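Anthranilate-CoA ligase (Stigmatella aurantiaca, PDB 4WV3) belongs to the ANL superfamily of AMP-binding enzymes, with a large N-terminal domain joined to a smaller C-terminal domain. Local coordinates at residues S76-V81 with G226-P231; W199-L204 with W232-S237; S431-H436 with Q440-I445; E498-A503 with F510-A515. One frame throughout, in Å; residues are numbered along the deposited sequence.

Contact 1: S76-V81 with G226-P231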
loop_
_atom_site.group_PDB
_atom_site.type_symbol
_atom_site.label_atom_id
_atom_site.label_comp_id
_atom_site.label_asym_id
_atom_site.label_seq_id
_atom_site.Cartn_x
_atom_site.Cartn_y
_atom_site.Cartn_z
ATOM N N SER A 76 -17.557 -7.964 4.882
ATOM C CA SER A 76 -17.161 -9.238 4.293
ATOM C C SER A 76 -15.836 -9.693 4.889
ATOM O O SER A 76 -15.677 -10.858 5.247
ATOM C CB SER A 76 -17.041 -9.125 2.773
ATOM O OG SER A 76 -18.298 -8.852 2.179
ATOM N N PHE A 77 -14.895 -8.760 5.000
ATOM C CA PHE A 77 -13.567 -9.056 5.530
ATOM C C PHE A 77 -13.627 -9.629 6.943
ATOM O O PHE A 77 -13.062 -10.687 7.215
ATOM C CB PHE A 77 -12.690 -7.801 5.508
ATOM C CG PHE A 77 -11.292 -8.030 6.012
ATOM C CD1 PHE A 77 -10.310 -8.520 5.166
ATOM C CD2 PHE A 77 -10.960 -7.753 7.328
ATOM C CE1 PHE A 77 -9.022 -8.733 5.623
ATOM C CE2 PHE A 77 -9.674 -7.964 7.792
ATOM C CZ PHE A 77 -8.704 -8.454 6.939
ATOM N N PHE A 78 -14.312 -8.928 7.839
ATOM C CA PHE A 78 -14.411 -9.375 9.224
ATOM C C PHE A 78 -15.342 -10.573 9.381
ATOM O O PHE A 78 -15.241 -11.320 10.352
ATOM C CB PHE A 78 -14.827 -8.226 10.142
ATOM C CG PHE A 78 -13.696 -7.305 10.497
ATOM C CD1 PHE A 78 -12.756 -7.679 11.442
ATOM C CD2 PHE A 78 -13.567 -6.070 9.884
ATOM C CE1 PHE A 78 -11.709 -6.839 11.771
ATOM C CE2 PHE A 78 -12.522 -5.224 10.210
ATOM C CZ PHE A 78 -11.593 -5.610 11.155
ATOM N N GLY A 79 -16.241 -10.757 8.421
ATOM C CA GLY A 79 -17.087 -11.934 8.399
ATOM C C GLY A 79 -16.268 -13.174 8.094
ATOM O O GLY A 79 -16.480 -14.234 8.682
ATOM N N ILE A 80 -15.325 -13.031 7.167
ATOM C CA ILE A 80 -14.437 -14.122 6.781
ATOM C C ILE A 80 -13.441 -14.448 7.892
ATOM O O ILE A 80 -13.244 -15.614 8.240
ATOM C CB ILE A 80 -13.652 -13.767 5.502
ATOM C CG1 ILE A 80 -14.604 -13.592 4.319
ATOM C CG2 ILE A 80 -12.622 -14.839 5.190
ATOM C CD1 ILE A 80 -13.998 -12.821 3.167
ATOM N N VAL A 81 -12.818 -13.411 8.442
ATOM C CA VAL A 81 -11.799 -13.575 9.476
ATOM C C VAL A 81 -12.355 -14.221 10.744
ATOM O O VAL A 81 -11.739 -15.126 11.311
ATOM C CB VAL A 81 -11.133 -12.225 9.823
ATOM C CG1 VAL A 81 -10.251 -12.357 11.054
ATOM C CG2 VAL A 81 -10.329 -11.713 8.636
ATOM N N GLY A 226 -3.830 1.210 7.768
ATOM C CA GLY A 226 -4.001 2.626 8.041
ATOM C C GLY A 226 -5.427 3.146 8.045
ATOM O O GLY A 226 -5.739 4.087 8.772
ATOM N N ASN A 227 -6.297 2.537 7.243
ATOM C CA ASN A 227 -7.657 3.046 7.082
ATOM C C ASN A 227 -8.738 2.081 7.567
ATOM O O ASN A 227 -9.901 2.203 7.186
ATOM C CB ASN A 227 -7.909 3.419 5.618
ATOM C CG ASN A 227 -9.016 4.451 5.454
ATOM O OD1 ASN A 227 -9.359 5.169 6.394
ATOM N ND2 ASN A 227 -9.576 4.529 4.252
ATOM N N LEU A 228 -8.357 1.134 8.417
ATOM C CA LEU A 228 -9.316 0.172 8.947
ATOM C C LEU A 228 -8.820 -0.504 10.221
ATOM O O LEU A 228 -9.360 -0.282 11.305
ATOM C CB LEU A 228 -9.651 -0.885 7.891
ATOM C CG LEU A 228 -11.109 -1.344 7.828
ATOM C CD1 LEU A 228 -11.250 -2.568 6.937
ATOM C CD2 LEU A 228 -11.644 -1.627 9.224
ATOM N N ILE A 229 -7.792 -1.334 10.081
ATOM C CA ILE A 229 -7.262 -2.099 11.202
ATOM C C ILE A 229 -6.701 -1.202 12.301
ATOM O O ILE A 229 -7.004 -1.389 13.480
ATOM C CB ILE A 229 -6.168 -3.081 10.740
ATOM C CG1 ILE A 229 -6.700 -3.981 9.623
ATOM C CG2 ILE A 229 -5.666 -3.913 11.910
ATOM C CD1 ILE A 229 -7.929 -4.775 10.013
ATOM N N PHE A 230 -5.891 -0.225 11.907
ATOM C CA PHE A 230 -5.256 0.672 12.873
ATOM C C PHE A 230 -6.243 1.600 13.606
ATOM O O PHE A 230 -6.199 1.686 14.832
ATOM C CB PHE A 230 -4.112 1.482 12.236
ATOM C CG PHE A 230 -3.006 0.641 11.642
ATOM C CD1 PHE A 230 -2.973 -0.735 11.818
ATOM C CD2 PHE A 230 -1.992 1.235 10.910
ATOM C CE1 PHE A 230 -1.956 -1.498 11.272
ATOM C CE2 PHE A 230 -0.972 0.478 10.362
ATOM C CZ PHE A 230 -0.955 -0.891 10.545
ATOM N N PRO A 231 -7.133 2.300 12.868
ATOM C CA PRO A 231 -8.046 3.192 13.595
ATOM C C PRO A 231 -9.061 2.451 14.466
ATOM O O PRO A 231 -9.378 2.924 15.554
ATOM C CB PRO A 231 -8.768 3.946 12.473
ATOM C CG PRO A 231 -8.667 3.053 11.289
ATOM C CD PRO A 231 -7.322 2.409 11.409
#

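Contact 2: W199-L204 with W232-S237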
loop_
_atom_site.group_PDB
_atom_site.type_symbol
_atom_site.label_atom_id
_atom_site.label_comp_id
_atom_site.label_asym_id
_atom_site.label_seq_id
_atom_site.Cartn_x
_atom_site.Cartn_y
_atom_site.Cartn_z
ATOM N N TRP A 199 3.174 0.495 15.053
ATOM C CA TRP A 199 3.255 1.706 14.242
ATOM C C TRP A 199 2.056 2.633 14.429
ATOM O O TRP A 199 2.225 3.834 14.642
ATOM C CB TRP A 199 3.431 1.371 12.760
ATOM C CG TRP A 199 3.593 2.595 11.914
ATOM C CD1 TRP A 199 4.759 3.241 11.623
ATOM C CD2 TRP A 199 2.552 3.334 11.264
ATOM N NE1 TRP A 199 4.509 4.332 10.827
ATOM C CE2 TRP A 199 3.161 4.411 10.591
ATOM C CE3 TRP A 199 1.164 3.187 11.183
ATOM C CZ2 TRP A 199 2.432 5.337 9.848
ATOM C CZ3 TRP A 199 0.441 4.105 10.444
ATOM C CH2 TRP A 199 1.076 5.166 9.785
ATOM N N GLY A 200 0.853 2.072 14.340
ATOM C CA GLY A 200 -0.370 2.850 14.429
ATOM C C GLY A 200 -0.470 3.692 15.686
ATOM O O GLY A 200 -0.859 4.860 15.634
ATOM N N VAL A 201 -0.103 3.101 16.819
ATOM C CA VAL A 201 -0.183 3.788 18.101
ATOM C C VAL A 201 1.162 4.377 18.515
ATOM O O VAL A 201 1.272 5.575 18.774
ATOM C CB VAL A 201 -0.682 2.841 19.209
ATOM C CG1 VAL A 201 -0.670 3.542 20.559
ATOM C CG2 VAL A 201 -2.074 2.329 18.878
ATOM N N ASN A 202 2.185 3.529 18.564
ATOM C CA ASN A 202 3.495 3.933 19.066
ATOM C C ASN A 202 4.219 4.971 18.209
ATOM O O ASN A 202 5.054 5.720 18.714
ATOM C CB ASN A 202 4.394 2.709 19.266
ATOM C CG ASN A 202 3.824 1.725 20.267
ATOM O OD1 ASN A 202 2.923 2.057 21.039
ATOM N ND2 ASN A 202 4.351 0.508 20.264
ATOM N N VAL A 203 3.905 5.014 16.918
ATOM C CA VAL A 203 4.607 5.913 16.006
ATOM C C VAL A 203 3.707 7.017 15.456
ATOM O O VAL A 203 4.001 8.202 15.614
ATOM C CB VAL A 203 5.249 5.147 14.833
ATOM C CG1 VAL A 203 5.975 6.112 13.907
ATOM C CG2 VAL A 203 6.202 4.084 15.357
ATOM N N LEU A 204 2.617 6.625 14.807
ATOM C CA LEU A 204 1.693 7.592 14.230
ATOM C C LEU A 204 0.933 8.333 15.323
ATOM O O LEU A 204 0.695 9.536 15.220
ATOM C CB LEU A 204 0.711 6.906 13.280
ATOM C CG LEU A 204 -0.270 7.847 12.579
ATOM C CD1 LEU A 204 0.480 8.864 11.732
ATOM C CD2 LEU A 204 -1.264 7.068 11.736
ATOM N N TRP A 232 -9.560 1.312 13.995
ATOM C CA TRP A 232 -10.545 0.550 14.759
ATOM C C TRP A 232 -9.920 -0.110 15.985
ATOM O O TRP A 232 -10.618 -0.461 16.937
ATOM C CB TRP A 232 -11.237 -0.493 13.878
ATOM C CG TRP A 232 -12.274 0.093 12.967
ATOM C CD1 TRP A 232 -12.457 1.413 12.678
ATOM C CD2 TRP A 232 -13.281 -0.620 12.239
ATOM N NE1 TRP A 232 -13.510 1.567 11.809
ATOM C CE2 TRP A 232 -14.034 0.334 11.525
ATOM C CE3 TRP A 232 -13.618 -1.972 12.118
ATOM C CZ2 TRP A 232 -15.101 -0.020 10.703
ATOM C CZ3 TRP A 232 -14.679 -2.321 11.301
ATOM C CH2 TRP A 232 -15.408 -1.348 10.606
ATOM N N TYR A 233 -8.603 -0.272 15.954
ATOM C CA TYR A 233 -7.870 -0.843 17.077
ATOM C C TYR A 233 -7.920 0.085 18.290
ATOM O O TYR A 233 -7.834 -0.367 19.432
ATOM C CB TYR A 233 -6.421 -1.123 16.673
ATOM C CG TYR A 233 -5.559 -1.695 17.777
ATOM C CD1 TYR A 233 -5.702 -3.015 18.183
ATOM C CD2 TYR A 233 -4.592 -0.918 18.401
ATOM C CE1 TYR A 233 -4.911 -3.542 19.187
ATOM C CE2 TYR A 233 -3.798 -1.436 19.405
ATOM C CZ TYR A 233 -3.961 -2.748 19.794
ATOM O OH TYR A 233 -3.169 -3.264 20.795
ATOM N N VAL A 234 -8.069 1.383 18.035
ATOM C CA VAL A 234 -8.129 2.371 19.108
ATOM C C VAL A 234 -9.506 3.022 19.227
ATOM O O VAL A 234 -9.721 3.881 20.081
ATOM C CB VAL A 234 -7.065 3.473 18.930
ATOM C CG1 VAL A 234 -5.673 2.868 18.932
ATOM C CG2 VAL A 234 -7.313 4.253 17.651
ATOM N N GLY A 235 -10.433 2.614 18.367
ATOM C CA GLY A 235 -11.793 3.122 18.422
ATOM C C GLY A 235 -12.062 4.286 17.488
ATOM O O GLY A 235 -13.149 4.863 17.502
ATOM N N ALA A 236 -11.070 4.634 16.675
ATOM C CA ALA A 236 -11.218 5.718 15.713
ATOM C C ALA A 236 -12.087 5.288 14.535
ATOM O O ALA A 236 -12.280 4.095 14.297
ATOM C CB ALA A 236 -9.857 6.184 15.227
ATOM N N SER A 237 -12.610 6.265 13.802
ATOM C CA SER A 237 -13.442 5.989 12.637
ATOM C C SER A 237 -12.622 6.077 11.352
ATOM O O SER A 237 -11.497 6.576 11.359
ATOM C CB SER A 237 -14.619 6.963 12.578
ATOM O OG SER A 237 -14.166 8.303 12.510
#

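Contact 3: S431-H436 with Q440-I445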
loop_
_atom_site.group_PDB
_atom_site.type_symbol
_atom_site.label_atom_id
_atom_site.label_comp_id
_atom_site.label_asym_id
_atom_site.label_seq_id
_atom_site.Cartn_x
_atom_site.Cartn_y
_atom_site.Cartn_z
ATOM N N SER A 431 14.263 12.854 -7.102
ATOM C CA SER A 431 13.993 13.828 -6.050
ATOM C C SER A 431 14.540 15.201 -6.417
ATOM O O SER A 431 13.996 16.227 -6.009
ATOM C CB SER A 431 14.596 13.366 -4.722
ATOM O OG SER A 431 14.410 14.338 -3.710
ATOM N N THR A 432 15.622 15.211 -7.188
ATOM C CA THR A 432 16.229 16.454 -7.641
ATOM C C THR A 432 15.411 17.071 -8.771
ATOM O O THR A 432 15.177 18.279 -8.794
ATOM C CB THR A 432 17.678 16.231 -8.116
ATOM O OG1 THR A 432 18.484 15.805 -7.011
ATOM C CG2 THR A 432 18.259 17.511 -8.695
ATOM N N LEU A 433 14.972 16.229 -9.702
ATOM C CA LEU A 433 14.178 16.681 -10.841
ATOM C C LEU A 433 12.856 17.307 -10.405
ATOM O O LEU A 433 12.403 18.292 -10.987
ATOM C CB LEU A 433 13.909 15.518 -11.797
ATOM C CG LEU A 433 15.095 14.989 -12.604
ATOM C CD1 LEU A 433 14.776 13.622 -13.183
ATOM C CD2 LEU A 433 15.449 15.962 -13.713
ATOM N N ILE A 434 12.246 16.734 -9.374
ATOM C CA ILE A 434 10.933 17.184 -8.922
ATOM C C ILE A 434 11.002 18.536 -8.205
ATOM O O ILE A 434 9.976 19.170 -7.960
ATOM C CB ILE A 434 10.252 16.129 -8.020
ATOM C CG1 ILE A 434 8.728 16.247 -8.109
ATOM C CG2 ILE A 434 10.747 16.244 -6.584
ATOM C CD1 ILE A 434 7.985 15.151 -7.376
ATOM N N GLN A 435 12.215 18.975 -7.880
ATOM C CA GLN A 435 12.412 20.285 -7.267
ATOM C C GLN A 435 12.027 21.405 -8.229
ATOM O O GLN A 435 11.570 22.466 -7.806
ATOM C CB GLN A 435 13.860 20.463 -6.808
ATOM C CG GLN A 435 14.243 19.609 -5.612
ATOM C CD GLN A 435 15.695 19.781 -5.214
ATOM O OE1 GLN A 435 16.488 20.364 -5.953
ATOM N NE2 GLN A 435 16.050 19.273 -4.041
ATOM N N HIS A 436 12.213 21.163 -9.524
ATOM C CA HIS A 436 11.808 22.129 -10.538
ATOM C C HIS A 436 10.286 22.226 -10.574
ATOM O O HIS A 436 9.599 21.210 -10.686
ATOM C CB HIS A 436 12.352 21.740 -11.912
ATOM C CG HIS A 436 12.249 22.832 -12.931
ATOM N ND1 HIS A 436 11.060 23.173 -13.538
ATOM C CD2 HIS A 436 13.184 23.668 -13.441
ATOM C CE1 HIS A 436 11.268 24.167 -14.381
ATOM N NE2 HIS A 436 12.549 24.486 -14.342
ATOM N N GLN A 440 5.763 17.622 -12.381
ATOM C CA GLN A 440 4.774 17.054 -11.473
ATOM C C GLN A 440 5.323 15.787 -10.824
ATOM O O GLN A 440 5.255 15.620 -9.605
ATOM C CB GLN A 440 3.471 16.755 -12.215
ATOM C CG GLN A 440 2.383 16.155 -11.340
ATOM C CD GLN A 440 1.044 16.085 -12.045
ATOM O OE1 GLN A 440 0.828 16.749 -13.060
ATOM N NE2 GLN A 440 0.135 15.277 -11.512
ATOM N N GLU A 441 5.866 14.900 -11.652
ATOM C CA GLU A 441 6.534 13.691 -11.182
ATOM C C GLU A 441 7.427 13.144 -12.291
ATOM O O GLU A 441 7.332 13.581 -13.437
ATOM C CB GLU A 441 5.517 12.633 -10.749
ATOM C CG GLU A 441 4.559 12.209 -11.845
ATOM C CD GLU A 441 3.630 11.097 -11.404
ATOM O OE1 GLU A 441 3.920 10.451 -10.375
ATOM O OE2 GLU A 441 2.607 10.870 -12.085
ATOM N N CYS A 442 8.290 12.192 -11.953
ATOM C CA CYS A 442 9.217 11.643 -12.937
ATOM C C CYS A 442 9.752 10.267 -12.554
ATOM O O CYS A 442 9.453 9.743 -11.480
ATOM C CB CYS A 442 10.387 12.604 -13.162
ATOM S SG CYS A 442 11.463 12.813 -11.728
ATOM N N ALA A 443 10.550 9.692 -13.448
ATOM C CA ALA A 443 11.149 8.382 -13.228
ATOM C C ALA A 443 12.488 8.284 -13.951
ATOM O O ALA A 443 12.626 8.745 -15.084
ATOM C CB ALA A 443 10.209 7.285 -13.698
ATOM N N VAL A 444 13.472 7.681 -13.291
ATOM C CA VAL A 444 14.811 7.559 -13.856
ATOM C C VAL A 444 15.253 6.103 -13.948
ATOM O O VAL A 444 15.255 5.379 -12.953
ATOM C CB VAL A 444 15.842 8.359 -13.035
ATOM C CG1 VAL A 444 17.257 8.042 -13.494
ATOM C CG2 VAL A 444 15.561 9.850 -13.141
ATOM N N ILE A 445 15.626 5.680 -15.152
ATOM C CA ILE A 445 16.084 4.316 -15.381
ATOM C C ILE A 445 17.458 4.315 -16.040
ATOM O O ILE A 445 17.964 5.363 -16.445
ATOM C CB ILE A 445 15.119 3.548 -16.300
ATOM C CG1 ILE A 445 15.175 4.125 -17.715
ATOM C CG2 ILE A 445 13.701 3.589 -15.747
ATOM C CD1 ILE A 445 14.321 3.387 -18.707
#

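Contact 4: E498-A503 with F510-A515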
loop_
_atom_site.group_PDB
_atom_site.type_symbol
_atom_site.label_atom_id
_atom_site.label_comp_id
_atom_site.label_asym_id
_atom_site.label_seq_id
_atom_site.Cartn_x
_atom_site.Cartn_y
_atom_site.Cartn_z
ATOM N N GLU A 498 2.194 10.399 -19.283
ATOM C CA GLU A 498 1.817 9.343 -18.353
ATOM C C GLU A 498 2.957 8.357 -18.122
ATOM O O GLU A 498 3.822 8.173 -18.979
ATOM C CB GLU A 498 0.583 8.598 -18.865
ATOM C CG GLU A 498 0.764 7.981 -20.242
ATOM C CD GLU A 498 -0.489 7.290 -20.741
ATOM O OE1 GLU A 498 -1.366 6.972 -19.910
ATOM O OE2 GLU A 498 -0.600 7.070 -21.966
ATOM N N LEU A 499 2.947 7.728 -16.953
ATOM C CA LEU A 499 3.936 6.719 -16.605
ATOM C C LEU A 499 3.225 5.435 -16.199
ATOM O O LEU A 499 2.130 5.484 -15.638
ATOM C CB LEU A 499 4.820 7.213 -15.459
ATOM C CG LEU A 499 5.806 8.337 -15.782
ATOM C CD1 LEU A 499 6.389 8.929 -14.508
ATOM C CD2 LEU A 499 6.913 7.819 -16.686
ATOM N N PRO A 500 3.840 4.277 -16.489
ATOM C CA PRO A 500 3.257 2.991 -16.090
ATOM C C PRO A 500 3.152 2.881 -14.573
ATOM O O PRO A 500 4.170 2.881 -13.878
ATOM C CB PRO A 500 4.257 1.966 -16.637
ATOM C CG PRO A 500 5.534 2.722 -16.801
ATOM C CD PRO A 500 5.125 4.108 -17.188
ATOM N N LYS A 501 1.927 2.795 -14.068
ATOM C CA LYS A 501 1.705 2.742 -12.629
ATOM C C LYS A 501 0.923 1.508 -12.196
ATOM O O LYS A 501 0.069 1.008 -12.929
ATOM C CB LYS A 501 0.981 4.003 -12.148
ATOM C CG LYS A 501 1.765 5.295 -12.323
ATOM C CD LYS A 501 1.133 6.419 -11.515
ATOM C CE LYS A 501 1.862 7.738 -11.711
ATOM N NZ LYS A 501 1.584 8.346 -13.039
ATOM N N THR A 502 1.225 1.024 -10.996
ATOM C CA THR A 502 0.443 -0.033 -10.372
ATOM C C THR A 502 -0.769 0.595 -9.694
ATOM O O THR A 502 -0.914 1.817 -9.680
ATOM C CB THR A 502 1.258 -0.786 -9.308
ATOM O OG1 THR A 502 1.580 0.106 -8.233
ATOM C CG2 THR A 502 2.540 -1.336 -9.907
ATOM N N ALA A 503 -1.632 -0.237 -9.124
ATOM C CA ALA A 503 -2.802 0.264 -8.412
ATOM C C ALA A 503 -2.454 0.593 -6.964
ATOM O O ALA A 503 -3.331 0.898 -6.157
ATOM C CB ALA A 503 -3.937 -0.743 -8.474
ATOM N N PHE A 510 10.407 -1.050 -14.432
ATOM C CA PHE A 510 10.859 -2.200 -15.204
ATOM C C PHE A 510 10.228 -2.197 -16.595
ATOM O O PHE A 510 10.791 -2.748 -17.540
ATOM C CB PHE A 510 10.563 -3.512 -14.468
ATOM C CG PHE A 510 9.115 -3.910 -14.482
ATOM C CD1 PHE A 510 8.652 -4.858 -15.381
ATOM C CD2 PHE A 510 8.217 -3.341 -13.594
ATOM C CE1 PHE A 510 7.322 -5.229 -15.397
ATOM C CE2 PHE A 510 6.883 -3.709 -13.604
ATOM C CZ PHE A 510 6.436 -4.654 -14.507
ATOM N N LYS A 511 9.060 -1.571 -16.715
ATOM C CA LYS A 511 8.409 -1.421 -18.010
ATOM C C LYS A 511 9.078 -0.325 -18.831
ATOM O O LYS A 511 9.229 -0.453 -20.046
ATOM C CB LYS A 511 6.916 -1.127 -17.849
ATOM C CG LYS A 511 6.091 -2.338 -17.451
ATOM C CD LYS A 511 4.604 -2.071 -17.607
ATOM C CE LYS A 511 3.789 -3.319 -17.310
ATOM N NZ LYS A 511 2.330 -3.087 -17.480
ATOM N N LEU A 512 9.475 0.754 -18.163
ATOM C CA LEU A 512 10.227 1.818 -18.815
ATOM C C LEU A 512 11.581 1.282 -19.251
ATOM O O LEU A 512 12.085 1.624 -20.321
ATOM C CB LEU A 512 10.421 3.004 -17.870
ATOM C CG LEU A 512 9.183 3.841 -17.546
ATOM C CD1 LEU A 512 9.518 4.916 -16.525
ATOM C CD2 LEU A 512 8.613 4.458 -18.813
ATOM N N ARG A 513 12.161 0.433 -18.410
ATOM C CA ARG A 513 13.459 -0.164 -18.689
ATOM C C ARG A 513 13.359 -1.137 -19.861
ATOM O O ARG A 513 14.315 -1.318 -20.614
ATOM C CB ARG A 513 13.996 -0.863 -17.437
ATOM C CG ARG A 513 15.481 -1.173 -17.475
ATOM C CD ARG A 513 16.058 -1.315 -16.070
ATOM N NE ARG A 513 15.290 -2.241 -15.244
ATOM C CZ ARG A 513 14.600 -1.886 -14.163
ATOM N NH1 ARG A 513 14.587 -0.621 -13.767
ATOM N NH2 ARG A 513 13.930 -2.799 -13.474
ATOM N N SER A 514 12.189 -1.750 -20.016
ATOM C CA SER A 514 11.936 -2.657 -21.130
ATOM C C SER A 514 11.746 -1.878 -22.428
ATOM O O SER A 514 12.313 -2.229 -23.462
ATOM C CB SER A 514 10.696 -3.511 -20.857
ATOM O OG SER A 514 10.848 -4.272 -19.672
ATOM N N ALA A 515 10.944 -0.820 -22.361
ATOM C CA ALA A 515 10.640 -0.006 -23.532
ATOM C C ALA A 515 11.863 0.750 -24.041
ATOM O O ALA A 515 12.002 0.984 -25.242
ATOM C CB ALA A 515 9.510 0.965 -23.219
#

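Contact 1: S76-V81 with G226-P231
Ile80 N bonds to Ser76 O at 2.9 Å, within the helical turn that carries Phe77 and Phe78 toward Leu228 and Ile229. Val81 N bonds to Phe77 O in the same way. The contact itself is purely apolar. The two helix axes stay 13.1 Å apart at their closest and cross at -49°, so long side chains have to bridge the gap. Phe78 does most of this. Its CG lies anti to the carbonyl carbon (chi1 -79°), and the ring reaches out between the helices. Leu228 CD2 meets it at the edge, near the ring plane, 3.8 Å from Phe78 CE2. The two side chains run past each other in opposite directions. Ile229 comes with the end of its chain: its CD1 lies 3.9 Å from Phe78 CZ and 4.3 Å from Phe77 CE2. That one methyl therefore touches both rings, at a slant in each case. Phe77 CD2 in turn sits over one face of the Phe78 ring, toward its rim. All four touching residues are buried. Ile15 of helix 14-17 also packs on Phe78 and Ile229, and Tyr192 of helix 191-204 touches Phe77 and Ile229. This is helix-to-helix core packing, consistent with the layered alpha/beta fold of the large N-terminal domain in AMP-binding enzymes.

Contact 2: W199-L204 with W232-S237
Val201 and Val234 each hold one methyl anti to the carbonyl carbon, and these two methyls make the contact. They are Val201 CG2 and Val234 CG1, 3.6 Å apart. Tyr233 instead sets its ring anti to the backbone N (chi1 179°), which brings the ring up beside the same Val201 methyl. Val201 CG2 lies at the edge of that ring, near its plane, 4.1 Å from Tyr233 CD2. The Val201 and Tyr233 side chains cross at about a right angle, while the two valines pass in opposite directions. One branch of Val201 thus serves both partners. The patch is small and all three residues are partly exposed. Tyr233 OH is hydrogen-bonded to Gln197, which ties the ring end to the helix that carries Val201. Helix 191-204 is weakly bonded here. Trp199 O accepts from Val203 N and Leu204 N, the latter in a wider pi-type turn. Helix 221-234 ends at Gly235, which has positive phi and is the C-prime residue of a Schellman motif, with Ala236 N facing Pro231 O. The contact joins the last turns of helix 191-204 and helix 221-234. Ile15 of helix 14-17 touches Tyr233, and strand 237-239 begins just beyond the Schellman turn.

Contact 3: S431-H436 with Q440-I445
Leu433, Cys442 and Ile434 give the most surface to this contact. Cys442 SG lies 3.6 Å from Leu433 CB and 3.7 Å from Leu433 CD1, so the sulfur rests alongside the leucine and touches both its root and one of its branches. Cys442 places SG between its backbone N and carbonyl carbon (chi1 66°), on the side of the strand that faces the helix. Leu433 CD1 goes on to meet Val444 CG2 at 3.9 Å, and these two side chains cross at about a right angle. Cys442 and Val444 alternate with Ala443, whose CB points away. Ile434 works at the other end. Its extended chain carries CD1 to 3.6 Å from Gln440 O, a van der Waals contact with the backbone. There the strand has a classic beta bulge, with Gln440 and Glu441 both opposite Ile461. A type I turn from Leu433 to His436 starts the chain on its way back toward the strand. Leu433 also packs on Ala458 of the adjacent strand 454-462 and on Cys480 of helix 470-483. The end of helix 426-433 is thus lodged between helix 470-483 and the edge strand 439-448 of the three-stranded sheet.

Contact 4: E498-A503 with F510-A515
Pro500 lies in an irregular loop beside helix 510-515, with its CA 7.0 Å from that of Lys511. Its ring points toward the helix and takes the largest share of the contact. Pro500 CD is 3.9 Å from Leu512 CD2, and Pro500 CG is equally far from Leu512 CG. The ring and the leucine chain cross at about a right angle. In Leu512 a chi1 of -71°, with CG anti to the carbonyl carbon, carries the branch point to the proline ring, and the two methyls at CG then go to different partners. CD2 goes to the proline, while Leu512 CD1 meets Leu499 CD2 at 3.9 Å. Those two leucines also cross nearly perpendicularly. At the solvent side, the extended Lys511 chain runs by the proline, with Lys511 CD 4.2 Å from Pro500 CB. Its CG also covers part of one face of the Phe510 ring. Within the helix, Ser514 OG donates to Phe510 O at 2.6 Å, with a C=O...donor angle of 154° and the donor tilted 18° from the carbonyl plane. Phe459 of strand 454-462 touches both Leu499 and Leu512, so the leucine pair also rests on the C-terminal sheet. The loop leads on to Lys506, at the end of the residue range that lines the pocket of 5'-O-[(S)-[(2-aminobenzoyl)oxy](hydroxy)phosphoryl]adenosine. Its Pro-Lys-Thr-Ala-Thr-Gly-Lys run matches the A10 motif of ANL enzymes.

How the contacts relate
Contacts 1 and 2 share helix 221-234 and touch directly, with Phe78 against Trp232 and Phe230 against Trp199. Contact 1 is buried and relies on aromatic rings. Contact 2 is a smaller surface patch built on valine methyls. Contacts 3 and 4 lie together, across the chain from contact 1. They meet through a salt bridge, Glu441 OE2 to Lys501 NZ at 2.9 Å, and through Ala443 and Ile445 packing on Leu512. Strand 439-448 therefore has helix 426-433 on one face and helix 509-520 on the other. Contact 3 is buried, contact 4 only partly so. Across the segments all four rest on van der Waals packing, in contact 3 partly against a backbone carbonyl oxygen.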